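Local atomic coordinates of beta sliding clamp (Caulobacter crescentus, PDB entry 5WCE), a protein that forms a ring-shaped head-to-tail homodimer around DNA and probably tethers DNA polymerases and other proteins to it, giving them processivity. Residues I60-F65 with F240-L245; D281-I286 with G313-E318; K290-K295 with N333-L338. All coordinates share one frame; numbering follows the deposited sequence. Where two conformers were deposited one is given.

Interaction 1: residues I60-F65 with F240-L245; sequences IIDEGF and FGAAAL
Ile-61 and Ala-244 form an antiparallel hydrogen-bonded pair, which carries both backbone hydrogen bonds of this contact. Ile-61 N donates to Ala-244 O at 2.9 Å, nearly straight at 168° and in the carbonyl plane. The return bond, Ala-244 N to Ile-61 O, is as short, but its donor is tilted from the carbonyl plane. Next along is the non-hydrogen-bonded pair Ile-60 and Leu-245. Ile-60 CG1 meets Leu-245 CG at 4.4 Å, while its CG2, anti to the backbone N, comes near Ala-244 O. This face is the packed one: Ile-60 touches Val-24 of helix 14-25, and Leu-245 touches Ala-216 of helix 210-220. The pairing joins strand 58-65 of the N-terminal domain to strand 243-248 of the central domain, so one antiparallel sheet runs across the junction of two domains of the ring. Past Asp-62 the ladder ends, and residues 240 to 243 make a type II' turn with Gly-241 at its second position. Asp-62 OD1 lies 3.4 Å from Ala-242 CB and receives a weak hydrogen bond from Glu-63 N. Asp-62 OD2 is hydrogen-bonded to His-23 ND1. The looser, partly exposed end belongs to Glu-63 and Ala-242. Glu-63 CG rests on Ala-242 CB at 3.6 Å, and the extended chain carries the carboxylate on to a salt bridge with Arg-48.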
loop_
_atom_site.group_PDB
_atom_site.type_symbol
_atom_site.label_atom_id
_atom_site.label_comp_id
_atom_site.label_asym_id
_atom_site.label_seq_id
_atom_site.Cartn_x
_atom_site.Cartn_y
_atom_site.Cartn_z
ATOM N N ILE A 60 14.808 9.588 -19.649
ATOM C CA ILE A 60 15.850 9.215 -18.712
ATOM C C ILE A 60 16.849 8.368 -19.474
ATOM O O ILE A 60 16.415 7.454 -20.223
ATOM C CB ILE A 60 15.325 8.409 -17.512
ATOM C CG1 ILE A 60 14.157 9.126 -16.803
ATOM C CG2 ILE A 60 16.441 8.160 -16.546
ATOM C CD1 ILE A 60 13.555 8.378 -15.603
ATOM N N ILE A 61 18.132 8.663 -19.280
ATOM C CA ILE A 61 19.240 7.873 -19.875
ATOM C C ILE A 61 20.124 7.381 -18.745
ATOM O O ILE A 61 20.221 8.034 -17.663
ATOM C CB ILE A 61 20.044 8.683 -20.930
ATOM C CG1 ILE A 61 19.112 9.203 -22.046
ATOM C CG2 ILE A 61 21.128 7.853 -21.621
ATOM C CD1 ILE A 61 19.818 9.912 -23.190
ATOM N N ASP A 62 20.778 6.233 -18.952
ATOM C CA ASP A 62 21.728 5.731 -18.001
ATOM C C ASP A 62 22.711 4.843 -18.722
ATOM O O ASP A 62 22.528 4.532 -19.925
ATOM C CB ASP A 62 21.013 5.044 -16.829
ATOM C CG ASP A 62 21.897 4.885 -15.545
ATOM O OD1 ASP A 62 23.028 5.386 -15.439
ATOM O OD2 ASP A 62 21.462 4.168 -14.637
ATOM N N GLU A 63 23.827 4.561 -18.080
ATOM C CA GLU A 63 24.862 3.750 -18.708
ATOM C C GLU A 63 25.427 2.786 -17.691
ATOM O O GLU A 63 25.479 3.085 -16.508
ATOM C CB GLU A 63 25.954 4.594 -19.364
ATOM C CG GLU A 63 26.721 5.482 -18.427
ATOM C CD GLU A 63 27.971 6.128 -19.033
ATOM O OE1 GLU A 63 28.105 6.249 -20.283
ATOM O OE2 GLU A 63 28.867 6.455 -18.225
ATOM N N GLY A 64 25.795 1.607 -18.157
ATOM C CA GLY A 64 26.511 0.640 -17.329
ATOM C C GLY A 64 27.674 0.043 -18.084
ATOM O O GLY A 64 27.647 -0.005 -19.309
ATOM N N PHE A 65 28.683 -0.439 -17.350
ATOM C CA PHE A 65 29.817 -1.139 -17.975
ATOM C C PHE A 65 29.351 -2.504 -18.448
ATOM O O PHE A 65 28.529 -3.142 -17.761
ATOM C CB PHE A 65 30.943 -1.293 -16.977
ATOM C CG PHE A 65 31.554 0.018 -16.566
ATOM C CD1 PHE A 65 32.182 0.838 -17.528
ATOM C CD2 PHE A 65 31.485 0.432 -15.252
ATOM C CE1 PHE A 65 32.748 2.058 -17.140
ATOM C CE2 PHE A 65 32.037 1.664 -14.869
ATOM C CZ PHE A 65 32.655 2.459 -15.822
ATOM N N PHE A 240 23.064 13.191 -13.097
ATOM C CA PHE A 240 23.368 12.514 -11.820
ATOM C C PHE A 240 24.431 11.454 -12.121
ATOM O O PHE A 240 24.091 10.229 -12.200
ATOM C CB PHE A 240 22.148 11.760 -11.308
ATOM C CG PHE A 240 20.824 12.494 -11.421
ATOM C CD1 PHE A 240 20.339 13.236 -10.316
ATOM C CD2 PHE A 240 20.018 12.367 -12.539
ATOM C CE1 PHE A 240 19.120 13.850 -10.368
ATOM C CE2 PHE A 240 18.802 13.008 -12.609
ATOM C CZ PHE A 240 18.356 13.767 -11.523
ATOM N N GLY A 241 25.647 11.875 -12.411
ATOM C CA GLY A 241 26.704 10.958 -12.864
ATOM C C GLY A 241 26.383 10.247 -14.177
ATOM O O GLY A 241 26.242 10.880 -15.198
ATOM N N ALA A 242 26.178 8.943 -14.133
ATOM C CA ALA A 242 25.881 8.183 -15.345
ATOM C C ALA A 242 24.431 8.372 -15.844
ATOM O O ALA A 242 24.137 8.184 -17.026
ATOM C CB ALA A 242 26.186 6.693 -15.104
ATOM N N ALA A 243 23.520 8.708 -14.947
ATOM C CA ALA A 243 22.153 8.883 -15.310
ATOM C C ALA A 243 21.875 10.368 -15.633
ATOM O O ALA A 243 22.566 11.287 -15.098
ATOM C CB ALA A 243 21.272 8.379 -14.208
ATOM N N ALA A 244 20.901 10.624 -16.517
ATOM C CA ALA A 244 20.478 12.033 -16.845
ATOM C C ALA A 244 18.995 12.069 -17.160
ATOM O O ALA A 244 18.413 11.091 -17.692
ATOM C CB ALA A 244 21.284 12.571 -18.004
ATOM N N LEU A 245 18.320 13.137 -16.794
ATOM C CA LEU A 245 16.905 13.288 -17.073
ATOM C C LEU A 245 16.760 14.585 -17.857
ATOM O O LEU A 245 17.161 15.646 -17.361
ATOM C CB LEU A 245 16.157 13.332 -15.750
ATOM C CG LEU A 245 14.643 13.380 -15.685
ATOM C CD1 LEU A 245 14.227 13.841 -14.270
ATOM C CD2 LEU A 245 13.993 14.318 -16.628
#

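Interaction 2: residues D281-I286 with G313-E318; sequences DRVATI and GQAVEE
Residues 281-286, which include part of helix 273-284, pass strand 314-320, with CA atoms closest at Val-283 and Ala-315, 5.0 Å apart. No backbone hydrogen bond joins them, and side chains make most of the contact. Arg-282 grips Glu-317 side-on with two nitrogens. Arg-282 NE donates to Glu-317 OE1 at 2.8 Å and 172°, using the syn lone pair of that oxygen. NH2 of Arg-282 donates to OE2 of Glu-317 at 2.9 Å, also on the syn side but somewhat out of the carboxylate plane. The two flat groups are nearly coplanar, 24° apart. A bend at chi3 of Arg-282 turns the guanidinium edge to the carboxylate, and the paired bonds should fix the rotation of both groups. Beside this salt bridge the contact is apolar. Val-283 lays CG1 against Glu-317 CB at 3.7 Å. Ala-315 CB is held between Val-283 CB, 3.9 Å away, and Ile-286 CG1, 3.7 Å away. Ile-286 puts CG1 there with a chi1 of 45°, between its backbone N and carbonyl carbon. Ile-286 CG2 comes within 3.9 Å of Gln-314 O. Within the sheet, Val-307 of the adjacent strand 302-308 packs against both Val-283 and Ile-286. On its other edge, strand 314-320 pairs antiparallel with a strand of the second subunit, so the sheet continues across the dimer interface. Arg-282 NH1 also reaches that subunit, bonding to Lys-87 O of the second subunit.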
loop_
_atom_site.group_PDB
_atom_site.type_symbol
_atom_site.label_atom_id
_atom_site.label_comp_id
_atom_site.label_asym_id
_atom_site.label_seq_id
_atom_site.Cartn_x
_atom_site.Cartn_y
_atom_site.Cartn_z
ATOM N N ASP A 281 -5.346 17.695 13.413
ATOM C CA ASP A 281 -5.551 16.324 12.996
ATOM C C ASP A 281 -6.659 15.636 13.808
ATOM O O ASP A 281 -7.543 14.982 13.225
ATOM C CB ASP A 281 -4.215 15.589 13.110
ATOM C CG ASP A 281 -4.247 14.201 12.509
ATOM O OD1 ASP A 281 -5.007 13.967 11.570
ATOM O OD2 ASP A 281 -3.519 13.343 13.030
ATOM N N ARG A 282 -6.670 15.824 15.128
ATOM C CA ARG A 282 -7.755 15.309 15.949
ATOM C C ARG A 282 -9.139 15.779 15.532
ATOM O O ARG A 282 -10.040 14.956 15.284
ATOM C CB ARG A 282 -7.581 15.665 17.428
ATOM C CG ARG A 282 -6.876 14.638 18.225
ATOM C CD ARG A 282 -6.979 14.931 19.694
ATOM N NE ARG A 282 -6.159 16.094 20.031
ATOM C CZ ARG A 282 -4.839 16.094 20.201
ATOM N NH1 ARG A 282 -4.123 14.983 20.063
ATOM N NH2 ARG A 282 -4.234 17.240 20.518
ATOM N N VAL A 283 -9.330 17.110 15.482
ATOM C CA VAL A 283 -10.667 17.646 15.211
ATOM C C VAL A 283 -11.120 17.310 13.794
ATOM O O VAL A 283 -12.318 17.130 13.580
ATOM C CB VAL A 283 -10.783 19.142 15.503
ATOM C CG1 VAL A 283 -10.606 19.398 16.988
ATOM C CG2 VAL A 283 -9.819 19.969 14.697
ATOM N N ALA A 284 -10.184 17.174 12.858
ATOM C CA ALA A 284 -10.519 16.806 11.477
ATOM C C ALA A 284 -10.993 15.339 11.298
ATOM O O ALA A 284 -11.650 15.015 10.319
ATOM C CB ALA A 284 -9.339 17.066 10.557
ATOM N N THR A 285 -10.630 14.501 12.254
ATOM C CA THR A 285 -11.112 13.149 12.334
ATOM C C THR A 285 -12.583 12.949 12.338
ATOM O O THR A 285 -12.996 11.818 12.032
ATOM C CB THR A 285 -10.662 12.453 13.622
ATOM O OG1 THR A 285 -9.257 12.631 13.744
ATOM C CG2 THR A 285 -10.888 10.953 13.560
ATOM N N ILE A 286 -13.392 13.915 12.751
ATOM C CA ILE A 286 -14.859 13.631 12.703
ATOM C C ILE A 286 -15.359 13.550 11.254
ATOM O O ILE A 286 -16.499 13.134 11.082
ATOM C CB ILE A 286 -15.874 14.538 13.499
ATOM C CG1 ILE A 286 -15.575 15.970 13.340
ATOM C CG2 ILE A 286 -16.104 14.108 14.963
ATOM C CD1 ILE A 286 -15.449 16.437 11.944
ATOM N N GLY A 313 -21.937 15.630 12.996
ATOM C CA GLY A 313 -20.854 15.491 13.956
ATOM C C GLY A 313 -20.053 16.761 14.122
ATOM O O GLY A 313 -19.772 17.424 13.142
ATOM N N GLN A 314 -19.654 17.063 15.352
ATOM C CA GLN A 314 -18.808 18.225 15.684
ATOM C C GLN A 314 -17.546 17.810 16.478
ATOM O O GLN A 314 -17.604 16.876 17.287
ATOM C CB GLN A 314 -19.610 19.161 16.572
ATOM C CG GLN A 314 -18.905 20.449 16.892
ATOM C CD GLN A 314 -19.672 21.283 17.925
ATOM O OE1 GLN A 314 -20.857 21.526 17.753
ATOM N NE2 GLN A 314 -18.986 21.747 18.991
ATOM N N ALA A 315 -16.438 18.531 16.262
ATOM C CA ALA A 315 -15.219 18.398 17.074
ATOM C C ALA A 315 -14.619 19.737 17.379
ATOM O O ALA A 315 -14.385 20.540 16.439
ATOM C CB ALA A 315 -14.204 17.560 16.345
ATOM N N VAL A 316 -14.363 20.003 18.662
ATOM C CA VAL A 316 -13.707 21.224 19.119
ATOM C C VAL A 316 -12.468 20.944 19.953
ATOM O O VAL A 316 -12.513 20.076 20.854
ATOM C CB VAL A 316 -14.676 22.030 19.964
ATOM C CG1 VAL A 316 -14.120 23.373 20.392
ATOM C CG2 VAL A 316 -15.936 22.241 19.167
ATOM N N GLU A 317 -11.414 21.739 19.738
ATOM C CA GLU A 317 -10.240 21.725 20.620
ATOM C C GLU A 317 -9.641 23.096 20.806
ATOM O O GLU A 317 -9.490 23.838 19.815
ATOM C CB GLU A 317 -9.173 20.719 20.129
ATOM C CG GLU A 317 -7.942 20.649 21.005
ATOM C CD GLU A 317 -7.141 19.391 20.827
ATOM O OE1 GLU A 317 -7.590 18.459 20.122
ATOM O OE2 GLU A 317 -6.040 19.306 21.427
ATOM N N GLU A 318 -9.314 23.442 22.065
ATOM C CA GLU A 318 -8.603 24.710 22.357
ATOM C C GLU A 318 -7.108 24.457 22.426
ATOM O O GLU A 318 -6.651 23.455 22.984
ATOM C CB GLU A 318 -9.059 25.323 23.655
ATOM C CG GLU A 318 -10.560 25.505 23.728
ATOM C CD GLU A 318 -11.058 25.964 25.091
ATOM O OE1 GLU A 318 -10.306 25.866 26.088
ATOM O OE2 GLU A 318 -12.224 26.412 25.145
#

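Interaction 3: residues K290-K295 with N333-L338; sequences KSRSVK and NARYLL
Ser-293 and Asn-333 form an antiparallel non-hydrogen-bonded pair, CA to CA 4.3 Å, just where segment 333-338 turns into a helix. Strand 293-295 and helix 334-338 then diverge at 76° between their axes. One backbone bond spans the two segments: Ala-334 N donates to Arg-292 O at 2.8 Å, nearly along the C=O axis. Asn-333 is the N-cap. Its CG stands anti to the backbone N (chi1 179°), and OD1 accepts from Tyr-336 N at 3.3 Å and, weakly, from Arg-335 N. The same OD1 takes a bond from a water 2.7 Å away, and Arg-292 N donates to that water, so a solvent bridge links the cap to the backbone just before the strand. The amide carbon CG of Asn-333 also lies over one face of the Tyr-336 ring, offset toward the rim. On the buried side, Val-294 CG1 touches Leu-337 CD2 at 4.0 Å, the two side chains crossing at about a right angle. Val-294 CG1 also meets Ala-334 CB at 4.1 Å. On the outer side, the given conformer of Arg-292 lies alongside Arg-335, pointing the same way, their guanidinium planes 16° apart. Arg-292 has two conformers, so this approach of like charges is doubtful. The whole is a strand-to-helix junction with a capped helix start, where strand 328-333 leads into helix 334-343 in the C-terminal domain of the ring-forming subunit.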
loop_
_atom_site.group_PDB
_atom_site.type_symbol
_atom_site.label_atom_id
_atom_site.label_comp_id
_atom_site.label_asym_id
_atom_site.label_seq_id
_atom_site.Cartn_x
_atom_site.Cartn_y
_atom_site.Cartn_z
ATOM N N LYS A 290 -13.337 13.774 1.798
ATOM C CA LYS A 290 -12.020 14.037 1.140
ATOM C C LYS A 290 -11.500 15.421 1.467
ATOM O O LYS A 290 -10.332 15.603 1.815
ATOM C CB LYS A 290 -12.130 13.916 -0.398
ATOM N N SER A 291 -12.404 16.391 1.343
ATOM C CA SER A 291 -12.176 17.771 1.721
ATOM C C SER A 291 -12.840 18.064 3.110
ATOM O O SER A 291 -14.012 17.732 3.333
ATOM C CB SER A 291 -12.744 18.687 0.644
ATOM O OG SER A 291 -12.216 19.981 0.815
ATOM N N ARG A 292 -12.041 18.623 4.013
ATOM C CA ARG A 292 -12.414 18.859 5.402
ATOM C C ARG A 292 -11.950 20.278 5.712
ATOM O O ARG A 292 -10.796 20.531 5.623
ATOM C CB ARG A 292 -11.659 17.908 6.391
ATOM C CG ARG A 292 -11.797 16.400 6.197
ATOM C CD ARG A 292 -10.581 15.771 5.524
ATOM N NE ARG A 292 -9.471 15.427 6.420
ATOM C CZ ARG A 292 -8.323 16.090 6.431
ATOM N NH1 ARG A 292 -8.184 17.107 5.634
ATOM N NH2 ARG A 292 -7.324 15.750 7.223
ATOM N N SER A 293 -12.857 21.169 6.078
ATOM C CA SER A 293 -12.476 22.503 6.548
ATOM C C SER A 293 -12.426 22.586 8.090
ATOM O O SER A 293 -13.245 21.962 8.769
ATOM C CB SER A 293 -13.491 23.506 6.063
ATOM O OG SER A 293 -13.434 23.526 4.637
ATOM N N VAL A 294 -11.537 23.435 8.606
ATOM C CA VAL A 294 -11.429 23.685 10.041
ATOM C C VAL A 294 -11.553 25.197 10.289
ATOM O O VAL A 294 -10.926 26.003 9.586
ATOM C CB VAL A 294 -10.137 23.091 10.613
ATOM C CG1 VAL A 294 -8.902 23.609 9.929
ATOM C CG2 VAL A 294 -10.003 23.330 12.116
ATOM N N LYS A 295 -12.365 25.542 11.285
ATOM C CA LYS A 295 -12.481 26.915 11.770
ATOM C C LYS A 295 -11.488 27.197 12.911
ATOM O O LYS A 295 -11.409 26.419 13.838
ATOM C CB LYS A 295 -13.905 27.190 12.259
ATOM C CG LYS A 295 -14.122 28.619 12.764
ATOM C CD LYS A 295 -15.613 28.728 13.096
ATOM C CE LYS A 295 -16.023 29.994 13.765
ATOM N NZ LYS A 295 -17.469 29.780 14.135
ATOM N N ASN A 333 -8.764 24.723 4.742
ATOM C CA ASN A 333 -8.792 23.281 4.430
ATOM C C ASN A 333 -7.796 22.620 5.384
ATOM O O ASN A 333 -6.619 22.995 5.474
ATOM C CB ASN A 333 -8.439 23.072 2.935
ATOM C CG ASN A 333 -8.407 21.606 2.512
ATOM O OD1 ASN A 333 -7.680 20.830 3.066
ATOM N ND2 ASN A 333 -9.144 21.277 1.479
ATOM N N ALA A 334 -8.286 21.648 6.137
ATOM C CA ALA A 334 -7.455 20.996 7.164
ATOM C C ALA A 334 -6.211 20.330 6.598
ATOM O O ALA A 334 -5.134 20.439 7.196
ATOM C CB ALA A 334 -8.260 20.004 8.010
ATOM N N ARG A 335 -6.340 19.666 5.453
ATOM C CA ARG A 335 -5.202 19.005 4.834
ATOM C C ARG A 335 -4.114 20.026 4.442
ATOM O O ARG A 335 -2.918 19.825 4.692
ATOM C CB ARG A 335 -5.633 18.149 3.595
ATOM C CG ARG A 335 -4.478 17.433 2.874
ATOM C CD ARG A 335 -3.526 16.696 3.807
ATOM N NE ARG A 335 -4.236 15.800 4.729
ATOM C CZ ARG A 335 -3.758 15.283 5.881
ATOM N NH1 ARG A 335 -2.526 15.560 6.309
ATOM N NH2 ARG A 335 -4.541 14.469 6.618
ATOM N N TYR A 336 -4.534 21.152 3.856
ATOM C CA TYR A 336 -3.587 22.177 3.477
ATOM C C TYR A 336 -2.844 22.745 4.698
ATOM O O TYR A 336 -1.630 22.998 4.644
ATOM C CB TYR A 336 -4.280 23.300 2.656
ATOM C CG TYR A 336 -4.936 22.857 1.363
ATOM C CD1 TYR A 336 -4.636 21.608 0.755
ATOM C CD2 TYR A 336 -5.906 23.641 0.765
ATOM C CE1 TYR A 336 -5.266 21.204 -0.394
ATOM C CE2 TYR A 336 -6.539 23.225 -0.402
ATOM C CZ TYR A 336 -6.190 22.000 -0.972
ATOM O OH TYR A 336 -6.840 21.612 -2.112
ATOM N N LEU A 337 -3.562 22.938 5.805
ATOM C CA LEU A 337 -2.934 23.410 7.031
ATOM C C LEU A 337 -1.950 22.385 7.577
ATOM O O LEU A 337 -0.809 22.696 7.921
ATOM C CB LEU A 337 -4.022 23.726 8.033
ATOM C CG LEU A 337 -3.712 24.225 9.406
ATOM C CD1 LEU A 337 -2.793 25.439 9.334
ATOM C CD2 LEU A 337 -5.024 24.542 10.146
ATOM N N LEU A 338 -2.377 21.140 7.633
ATOM C CA LEU A 338 -1.483 20.048 8.081
ATOM C C LEU A 338 -0.290 19.910 7.177
ATOM O O LEU A 338 0.802 19.640 7.658
ATOM C CB LEU A 338 -2.257 18.744 8.213
ATOM C CG LEU A 338 -3.219 18.747 9.384
ATOM C CD1 LEU A 338 -4.110 17.539 9.258
ATOM C CD2 LEU A 338 -2.472 18.788 10.715
HETATM O O HOH W 1 -9.038 18.616 3.773
#

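Interaction 1 comes first along the chain and closes before the others open. It lies on the opposite side of the chain's centre, its centre about 49 Å from that of interaction 2 and about 41 Å from that of interaction 3. It joins the N-terminal and central domains. Interactions 2 and 3 are both in the C-terminal domain, with centres about 11 Å apart. Their segments alternate in sequence: 281-286, 290-295, 313-318, 333-338. They share one antiparallel sheet, and they touch where Ala-284 packs on Ala-334 and Val-283 on Val-294. Interaction 1 thus continues a sheet between domains, while interaction 2 lies where a sheet continues into the second subunit to close the ring.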